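Local coordinates for protein nucleoporin NUP159 (Saccharomyces cerevisiae, PDB 1XIP) that forms part of the nuclear pore complex and, through its N-terminal beta-propeller domain, tethers the helicase Dbp5 to the pore for mRNA export, at residues I141-S144 / V145-S149; V177-K180 / D181-Q185; I307-K311 / Q312-P316. One frame throughout, in Å; residues are numbered along the deposited sequence.

Interaction 1 of 3, residues I141-S144 / V145-S149; sequences ILNS and VNDLS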
loop_
_atom_site.group_PDB
_atom_site.type_symbol
_atom_site.label_atom_id
_atom_site.label_comp_id
_atom_site.label_asym_id
_atom_site.label_seq_id
_atom_site.Cartn_x
_atom_site.Cartn_y
_atom_site.Cartn_z
ATOM N N ILE A 141 -8.321 6.067 9.961
ATOM C CA ILE A 141 -7.077 6.089 10.711
ATOM C C ILE A 141 -6.977 4.904 11.663
ATOM O O ILE A 141 -7.882 4.661 12.473
ATOM C CB ILE A 141 -6.959 7.436 11.489
ATOM C CG1 ILE A 141 -6.732 8.592 10.514
ATOM C CG2 ILE A 141 -5.826 7.382 12.503
ATOM C CD1 ILE A 141 -7.041 9.953 11.064
ATOM N N LEU A 142 -5.880 4.161 11.560
ATOM C CA LEU A 142 -5.605 3.115 12.523
ATOM C C LEU A 142 -4.521 3.504 13.519
ATOM O O LEU A 142 -3.382 3.790 13.154
ATOM C CB LEU A 142 -5.285 1.790 11.853
ATOM C CG LEU A 142 -4.910 0.656 12.821
ATOM C CD1 LEU A 142 -6.072 0.275 13.755
ATOM C CD2 LEU A 142 -4.446 -0.533 12.039
ATOM N N ASN A 143 -4.921 3.469 14.785
ATOM C CA ASN A 143 -4.155 3.886 15.943
ATOM C C ASN A 143 -3.071 2.908 16.401
ATOM O O ASN A 143 -3.134 1.700 16.115
ATOM C CB ASN A 143 -5.143 3.978 17.091
ATOM C CG ASN A 143 -4.926 5.149 17.929
ATOM O OD1 ASN A 143 -3.823 5.384 18.391
ATOM N ND2 ASN A 143 -5.982 5.915 18.159
ATOM N N SER A 144 -2.116 3.423 17.175
ATOM C CA SER A 144 -1.076 2.600 17.802
ATOM C C SER A 144 -1.618 1.791 18.974
ATOM O O SER A 144 -0.918 0.944 19.540
ATOM C CB SER A 144 0.088 3.469 18.273
ATOM O OG SER A 144 -0.198 4.055 19.531
ATOM N N VAL A 145 -2.869 2.061 19.328
ATOM C CA VAL A 145 -3.540 1.388 20.442
ATOM C C VAL A 145 -4.667 0.509 19.881
ATOM O O VAL A 145 -5.538 0.024 20.618
ATOM C CB VAL A 145 -4.042 2.434 21.504
ATOM C CG1 VAL A 145 -5.407 2.991 21.150
ATOM C CG2 VAL A 145 -4.016 1.850 22.915
ATOM N N ASN A 146 -4.620 0.320 18.558
ATOM C CA ASN A 146 -5.568 -0.509 17.807
ATOM C C ASN A 146 -6.994 0.035 17.777
ATOM O O ASN A 146 -7.963 -0.726 17.947
ATOM C CB ASN A 146 -5.536 -1.965 18.298
ATOM C CG ASN A 146 -4.169 -2.597 18.150
ATOM O OD1 ASN A 146 -3.559 -3.009 19.136
ATOM N ND2 ASN A 146 -3.671 -2.672 16.916
ATOM N N ASP A 147 -7.115 1.350 17.567
ATOM C CA ASP A 147 -8.412 2.029 17.486
ATOM C C ASP A 147 -8.645 2.532 16.067
ATOM O O ASP A 147 -7.918 3.408 15.591
ATOM C CB ASP A 147 -8.439 3.235 18.437
ATOM C CG ASP A 147 -8.805 2.868 19.877
ATOM O OD1 ASP A 147 -9.212 1.713 20.140
ATOM O OD2 ASP A 147 -8.717 3.697 20.821
ATOM N N LEU A 148 -9.653 1.990 15.387
ATOM C CA LEU A 148 -10.002 2.464 14.044
ATOM C C LEU A 148 -10.963 3.642 14.112
ATOM O O LEU A 148 -12.073 3.508 14.642
ATOM C CB LEU A 148 -10.607 1.342 13.206
ATOM C CG LEU A 148 -10.643 1.615 11.707
ATOM C CD1 LEU A 148 -9.241 1.740 11.175
ATOM C CD2 LEU A 148 -11.385 0.515 10.989
ATOM N N SER A 149 -10.541 4.789 13.571
ATOM C CA SER A 149 -11.321 6.031 13.657
ATOM C C SER A 149 -11.509 6.717 12.311
ATOM O O SER A 149 -10.809 6.415 11.347
ATOM C CB SER A 149 -10.666 6.997 14.629
ATOM O OG SER A 149 -9.271 6.989 14.438
#
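Ile-141 and Ser-149 pair through two backbone hydrogen bonds in the beta hairpin of strands 138-143 and 147-152, the two inner strands of a four-stranded antiparallel propeller blade. Ile-141 N gives its hydrogen to Ser-149 O at 2.9 Å, and Ser-149 N returns one to Ile-141 O over the same distance. Ile-141 O has further company. Ser-149 OG, held between its own backbone N and carbonyl carbon (chi1 42°), curls back to make a weak hydrogen bond with this oxygen at 3.3 Å, and Leu-148 CA adds a CA-H...O contact. One carbonyl thus serves a peptide N-H, a hydroxyl and a carbon-bound hydrogen.

One residue further in, Leu-142 and Leu-148 form the non-hydrogen-bonded pair. Leu-148 CD1 lies 4.0 Å from Leu-142 CB, and both side chains reach Phe-168 of the adjoining sheet. Their own backbones bond outward, Leu-142 to Phe-130 and Gln-131, Leu-148 to Leu-161 and Ala-162.

A type I turn from Asn-143 to Asn-146 closes the hairpin, and Asn-146 takes a left-handed backbone conformation as in a G1-type bulge. Asn-146 N reaches Asn-143 O at 3.2 Å, while Asn-143 N meets Asp-147 O at 3.1 Å. Asn-143 and Asp-147 extend side by side in the same direction, their amide and carboxylate planes 85° apart. They meet through carbon, CB to CB at 3.6 Å, and Asn-143 OD1 instead accepts a weak bond from Ser-144 N. Asn-146 ND2 is satisfied by Val-165 O. The chemistry implies a hairpin held chiefly by main-chain polar atoms, with the Asn-143 and Asn-146 amides bonding round the turn, the latter outward to Val-165, and the Ser-149 hydroxyl adding a weak bond at the Ile-141 pair.

Interaction 2 of 3, residues V177-K180 / D181-Q185; sequences VLLK and DRSFQ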
loop_
_atom_site.group_PDB
_atom_site.type_symbol
_atom_site.label_atom_id
_atom_site.label_comp_id
_atom_site.label_asym_id
_atom_site.label_seq_id
_atom_site.Cartn_x
_atom_site.Cartn_y
_atom_site.Cartn_z
ATOM N N VAL A 177 -11.696 -5.336 8.077
ATOM C CA VAL A 177 -10.964 -5.209 9.327
ATOM C C VAL A 177 -10.376 -6.582 9.706
ATOM O O VAL A 177 -11.064 -7.609 9.604
ATOM C CB VAL A 177 -11.920 -4.662 10.426
ATOM C CG1 VAL A 177 -11.435 -4.983 11.808
ATOM C CG2 VAL A 177 -12.126 -3.153 10.253
ATOM N N LEU A 178 -9.088 -6.597 10.069
ATOM C CA LEU A 178 -8.428 -7.770 10.639
ATOM C C LEU A 178 -8.217 -7.523 12.127
ATOM O O LEU A 178 -7.579 -6.533 12.513
ATOM C CB LEU A 178 -7.072 -8.011 9.985
ATOM C CG LEU A 178 -6.575 -9.454 9.760
ATOM C CD1 LEU A 178 -5.088 -9.487 9.438
ATOM C CD2 LEU A 178 -6.899 -10.406 10.920
ATOM N N LEU A 179 -8.728 -8.432 12.955
ATOM C CA LEU A 179 -8.668 -8.264 14.405
ATOM C C LEU A 179 -7.522 -9.030 15.072
ATOM O O LEU A 179 -6.958 -9.939 14.476
ATOM C CB LEU A 179 -10.016 -8.646 15.035
ATOM C CG LEU A 179 -11.195 -7.772 14.606
ATOM C CD1 LEU A 179 -12.507 -8.247 15.222
ATOM C CD2 LEU A 179 -10.918 -6.339 14.996
ATOM N N LYS A 180 -7.192 -8.636 16.308
ATOM C CA LYS A 180 -6.170 -9.307 17.147
ATOM C C LYS A 180 -6.384 -10.812 17.352
ATOM O O LYS A 180 -5.420 -11.580 17.386
ATOM C CB LYS A 180 -6.081 -8.647 18.521
ATOM C CG LYS A 180 -5.527 -7.257 18.514
ATOM C CD LYS A 180 -5.378 -6.745 19.912
ATOM C CE LYS A 180 -4.057 -6.044 20.096
ATOM N NZ LYS A 180 -3.820 -5.766 21.552
ATOM N N ASP A 181 -7.642 -11.221 17.510
ATOM C CA ASP A 181 -7.982 -12.637 17.605
ATOM C C ASP A 181 -7.893 -13.356 16.247
ATOM O O ASP A 181 -8.176 -14.563 16.140
ATOM C CB ASP A 181 -9.366 -12.815 18.239
ATOM C CG ASP A 181 -10.494 -12.380 17.323
ATOM O OD1 ASP A 181 -11.664 -12.512 17.745
ATOM O OD2 ASP A 181 -10.317 -11.898 16.171
ATOM N N ARG A 182 -7.507 -12.601 15.217
ATOM C CA ARG A 182 -7.255 -13.122 13.871
ATOM C C ARG A 182 -8.547 -13.395 13.128
ATOM O O ARG A 182 -8.568 -14.141 12.156
ATOM C CB ARG A 182 -6.377 -14.379 13.918
ATOM C CG ARG A 182 -4.971 -14.171 14.504
ATOM C CD ARG A 182 -3.959 -15.235 14.072
ATOM N NE ARG A 182 -4.270 -16.556 14.624
ATOM C CZ ARG A 182 -3.546 -17.646 14.411
ATOM N NH1 ARG A 182 -2.467 -17.591 13.649
ATOM N NH2 ARG A 182 -3.899 -18.796 14.971
ATOM N N SER A 183 -9.627 -12.774 13.578
ATOM C CA SER A 183 -10.883 -12.850 12.849
ATOM C C SER A 183 -11.069 -11.643 11.923
ATOM O O SER A 183 -10.367 -10.629 12.045
ATOM C CB SER A 183 -12.065 -13.024 13.810
ATOM O OG SER A 183 -12.468 -11.788 14.362
ATOM N N PHE A 184 -12.018 -11.776 11.001
ATOM C CA PHE A 184 -12.267 -10.789 9.966
ATOM C C PHE A 184 -13.668 -10.190 10.037
ATOM O O PHE A 184 -14.631 -10.846 10.453
ATOM C CB PHE A 184 -12.090 -11.436 8.609
ATOM C CG PHE A 184 -10.693 -11.850 8.320
ATOM C CD1 PHE A 184 -9.879 -11.056 7.518
ATOM C CD2 PHE A 184 -10.193 -13.044 8.818
ATOM C CE1 PHE A 184 -8.570 -11.441 7.234
ATOM C CE2 PHE A 184 -8.895 -13.438 8.548
ATOM C CZ PHE A 184 -8.075 -12.636 7.755
ATOM N N GLN A 185 -13.777 -8.944 9.610
ATOM C CA GLN A 185 -15.058 -8.277 9.540
ATOM C C GLN A 185 -15.121 -7.392 8.321
ATOM O O GLN A 185 -14.135 -6.778 7.930
ATOM C CB GLN A 185 -15.290 -7.457 10.788
ATOM C CG GLN A 185 -15.895 -8.242 11.928
ATOM C CD GLN A 185 -16.125 -7.383 13.134
ATOM O OE1 GLN A 185 -16.320 -6.174 13.006
ATOM N NE2 GLN A 185 -16.090 -7.985 14.312
#
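Leu-178, whose chi1 of -145° is well off a staggered position, and Phe-184, with CG beside its backbone N (chi1 -67°), send their side chains out together from one face of the hairpin. These torsions place Leu-178 CD2 over the face of the phenyl ring, 4.2 Å from its centroid, in a CH-pi contact shifted toward the rim. Leu-178 CG adds apolar packing at 3.8 Å from Phe-184 CE1.

The backbones are antiparallel. Val-177 N meets Gln-185 O at 2.8 Å and Gln-185 N meets Val-177 O at 3.0 Å; two residues on, Leu-179 N donates to Ser-183 O. A type I turn from Leu-179 to Arg-182 follows, closed by Arg-182 N to Leu-179 O; Arg-182 has a left-handed backbone conformation, as in a type I turn with a G1-type bulge.

Asp-181 OD2 accepts two bonds at the end of the loop, one of them that of an Asx turn. Ser-183 N approaches it from above the carboxylate plane at 2.8 Å, and Ser-183 OG donates to its syn lone pair at the same distance. Leu-179 covers this pair of bonds, CB lying 3.5 Å from Asp-181 OD2 and CD1 close to Ser-183 OG and Gln-185 NE2.

Strands 174-179 and 184-190 are the inner two of a four-stranded antiparallel propeller blade. Within this sheet, Phe-184 meets the ring of Phe-200 on strand 193-200, nearly parallel; beyond it, Phe-184 packs on Val-219 and Phe-231 of strands 215-221 and 226-232, while the Arg-182 guanidinium bonds the carbonyls of Leu-209, just past helix 204-207, and Tyr-214.

Interaction 3 of 3, residues I307-K311 / Q312-P316; sequences IWDSK and QVIEP
Asp-309 and Gln-312 are joined across a tight reversal built on an Asx turn, in which the chain of the beta-propeller domain leaves strand 306-308 and turns into strand 313-316.

Backbone hydrogen bonds set the frame. Ile-314 N donates to Ile-307 O at 3.1 Å, and Asp-309 N donates to Gln-312 O. Between these two bonds lies the single bridge of Trp-308 with Val-313, and Val-313 CA adds a CA-H...O contact to Ile-307 O.

The carboxylate of Asp-309 organises the loop. With chi1 at 82°, its CG sits between the backbone N and the carbonyl carbon, and OD1 is thereby turned over the following residues. Lys-311 N binds OD1 at 3.0 Å, completing the Asx turn, and Gln-312 N binds it at 3.1 Å; the two donors come from opposite faces of the carboxylate plane. The charged contact involves the other oxygen: Lys-311 NZ forms a salt bridge with the syn lone pair of Asp-309 OD2 at 2.9 Å. Both OD1 bonds and this ion pair would probably favour the ionised carboxylate.

Aromatic and apolar packing involves Trp-308. One face of its indole is covered toward the rim by Lys-311 N and Gln-312 O, and the backbone of Gln-312 comes within 3.5 Å of it, from Gln-312 C to Trp-308 CE3. Val-313 CG2 lies in the ring plane at the indole edge, 3.9 Å from Trp-308 CE3. Leu-297 of strand 292-299 also packs on this tryptophan, while strand 11-14 flanks strand 313-316 in parallel.

Water completes the pairing: one molecule accepts from Ile-307 N at 3.0 Å and donates to Ile-314 O at 2.8 Å.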
loop_
_atom_site.group_PDB
_atom_site.type_symbol
_atom_site.label_atom_id
_atom_site.label_comp_id
_atom_site.label_asym_id
_atom_site.label_seq_id
_atom_site.Cartn_x
_atom_site.Cartn_y
_atom_site.Cartn_z
ATOM N N ILE A 307 1.098 -10.020 -9.405
ATOM C CA ILE A 307 -0.119 -9.706 -10.138
ATOM C C ILE A 307 -1.248 -10.665 -9.725
ATOM O O ILE A 307 -1.056 -11.872 -9.698
ATOM C CB ILE A 307 0.126 -9.811 -11.638
ATOM C CG1 ILE A 307 1.330 -8.965 -12.054
ATOM C CG2 ILE A 307 -1.090 -9.362 -12.399
ATOM C CD1 ILE A 307 1.831 -9.285 -13.463
ATOM N N TRP A 308 -2.409 -10.107 -9.392
ATOM C CA TRP A 308 -3.613 -10.870 -9.105
ATOM C C TRP A 308 -4.657 -10.528 -10.167
ATOM O O TRP A 308 -4.985 -9.360 -10.352
ATOM C CB TRP A 308 -4.137 -10.486 -7.727
ATOM C CG TRP A 308 -5.435 -11.131 -7.396
ATOM C CD1 TRP A 308 -6.669 -10.564 -7.455
ATOM C CD2 TRP A 308 -5.634 -12.484 -6.968
ATOM N NE1 TRP A 308 -7.624 -11.480 -7.087
ATOM C CE2 TRP A 308 -7.013 -12.667 -6.786
ATOM C CE3 TRP A 308 -4.777 -13.568 -6.738
ATOM C CZ2 TRP A 308 -7.560 -13.875 -6.382
ATOM C CZ3 TRP A 308 -5.324 -14.776 -6.336
ATOM C CH2 TRP A 308 -6.705 -14.919 -6.162
ATOM N N ASP A 309 -5.193 -11.516 -10.887
ATOM C CA ASP A 309 -6.132 -11.215 -11.975
ATOM C C ASP A 309 -7.631 -11.289 -11.598
ATOM O O ASP A 309 -8.486 -11.202 -12.475
ATOM C CB ASP A 309 -5.824 -12.073 -13.210
ATOM C CG ASP A 309 -6.390 -13.473 -13.198
ATOM O OD1 ASP A 309 -6.918 -13.906 -12.147
ATOM O OD2 ASP A 309 -6.325 -14.175 -14.231
ATOM N N SER A 310 -7.928 -11.439 -10.302
ATOM C CA SER A 310 -9.305 -11.544 -9.802
ATOM C C SER A 310 -9.636 -12.985 -9.367
ATOM O O SER A 310 -10.564 -13.208 -8.601
ATOM C CB SER A 310 -10.305 -11.046 -10.847
ATOM O OG SER A 310 -10.794 -12.127 -11.611
ATOM N N LYS A 311 -8.873 -13.947 -9.894
ATOM C CA LYS A 311 -9.133 -15.368 -9.596
ATOM C C LYS A 311 -7.888 -16.194 -9.234
ATOM O O LYS A 311 -8.006 -17.205 -8.546
ATOM C CB LYS A 311 -9.858 -16.036 -10.772
ATOM C CG LYS A 311 -9.134 -15.925 -12.128
ATOM C CD LYS A 311 -9.364 -17.151 -13.015
ATOM C CE LYS A 311 -9.131 -16.856 -14.502
ATOM N NZ LYS A 311 -7.681 -16.715 -14.833
ATOM N N GLN A 312 -6.720 -15.757 -9.710
ATOM C CA GLN A 312 -5.467 -16.432 -9.429
ATOM C C GLN A 312 -4.280 -15.497 -9.618
ATOM O O GLN A 312 -4.430 -14.394 -10.145
ATOM C CB GLN A 312 -5.311 -17.673 -10.308
ATOM C CG GLN A 312 -4.814 -17.396 -11.728
ATOM C CD GLN A 312 -5.278 -18.437 -12.725
ATOM O OE1 GLN A 312 -6.076 -18.135 -13.606
ATOM N NE2 GLN A 312 -4.780 -19.661 -12.593
ATOM N N VAL A 313 -3.102 -15.964 -9.191
ATOM C CA VAL A 313 -1.851 -15.224 -9.326
ATOM C C VAL A 313 -1.273 -15.486 -10.697
ATOM O O VAL A 313 -1.321 -16.606 -11.180
ATOM C CB VAL A 313 -0.807 -15.663 -8.242
ATOM C CG1 VAL A 313 0.548 -14.969 -8.447
ATOM C CG2 VAL A 313 -1.328 -15.397 -6.857
ATOM N N ILE A 314 -0.716 -14.456 -11.317
ATOM C CA ILE A 314 -0.159 -14.577 -12.659
ATOM C C ILE A 314 1.322 -14.293 -12.682
ATOM O O ILE A 314 1.770 -13.240 -12.247
ATOM C CB ILE A 314 -0.867 -13.622 -13.602
ATOM C CG1 ILE A 314 -2.268 -14.129 -13.898
ATOM C CG2 ILE A 314 -0.071 -13.415 -14.892
ATOM C CD1 ILE A 314 -3.213 -13.007 -14.073
ATOM N N GLU A 315 2.086 -15.239 -13.193
ATOM C CA GLU A 315 3.480 -15.004 -13.477
ATOM C C GLU A 315 3.589 -14.787 -14.973
ATOM O O GLU A 315 2.967 -15.521 -15.751
ATOM C CB GLU A 315 4.325 -16.205 -13.049
ATOM C CG GLU A 315 4.792 -16.173 -11.594
ATOM C CD GLU A 315 6.034 -17.037 -11.348
ATOM O OE1 GLU A 315 5.973 -18.276 -11.551
ATOM O OE2 GLU A 315 7.082 -16.475 -10.950
ATOM N N PRO A 316 4.342 -13.764 -15.380
ATOM C CA PRO A 316 4.725 -13.598 -16.786
ATOM C C PRO A 316 5.603 -14.767 -17.226
ATOM O O PRO A 316 6.265 -15.385 -16.382
ATOM C CB PRO A 316 5.536 -12.301 -16.777
ATOM C CG PRO A 316 5.140 -11.615 -15.530
ATOM C CD PRO A 316 4.870 -12.678 -14.536
HETATM O O HOH W 1 2.822 -12.419 -9.745
#

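The contacts follow one another along the chain, all within the NUP159/214 beta-propeller. Interactions 1 and 2 are equivalent hairpins, each joining the two middle strands of a four-stranded antiparallel sheet, and these sheets are successive in the chain. Their centres lie 14 Å apart and they touch: Asn-146 OD1 is 3.2 Å from Lys-180 CE, and Leu-148 CD2 is 3.8 Å from Val-177 CG2, so consecutive blades pack directly. Interaction 3 stands apart, its centre about 32 Å from that of interaction 1, across the chain's centre, and 25 Å from that of interaction 2. There the chain passes from strand 306-308 to a strand paired with residues 11-14 near the N-terminus.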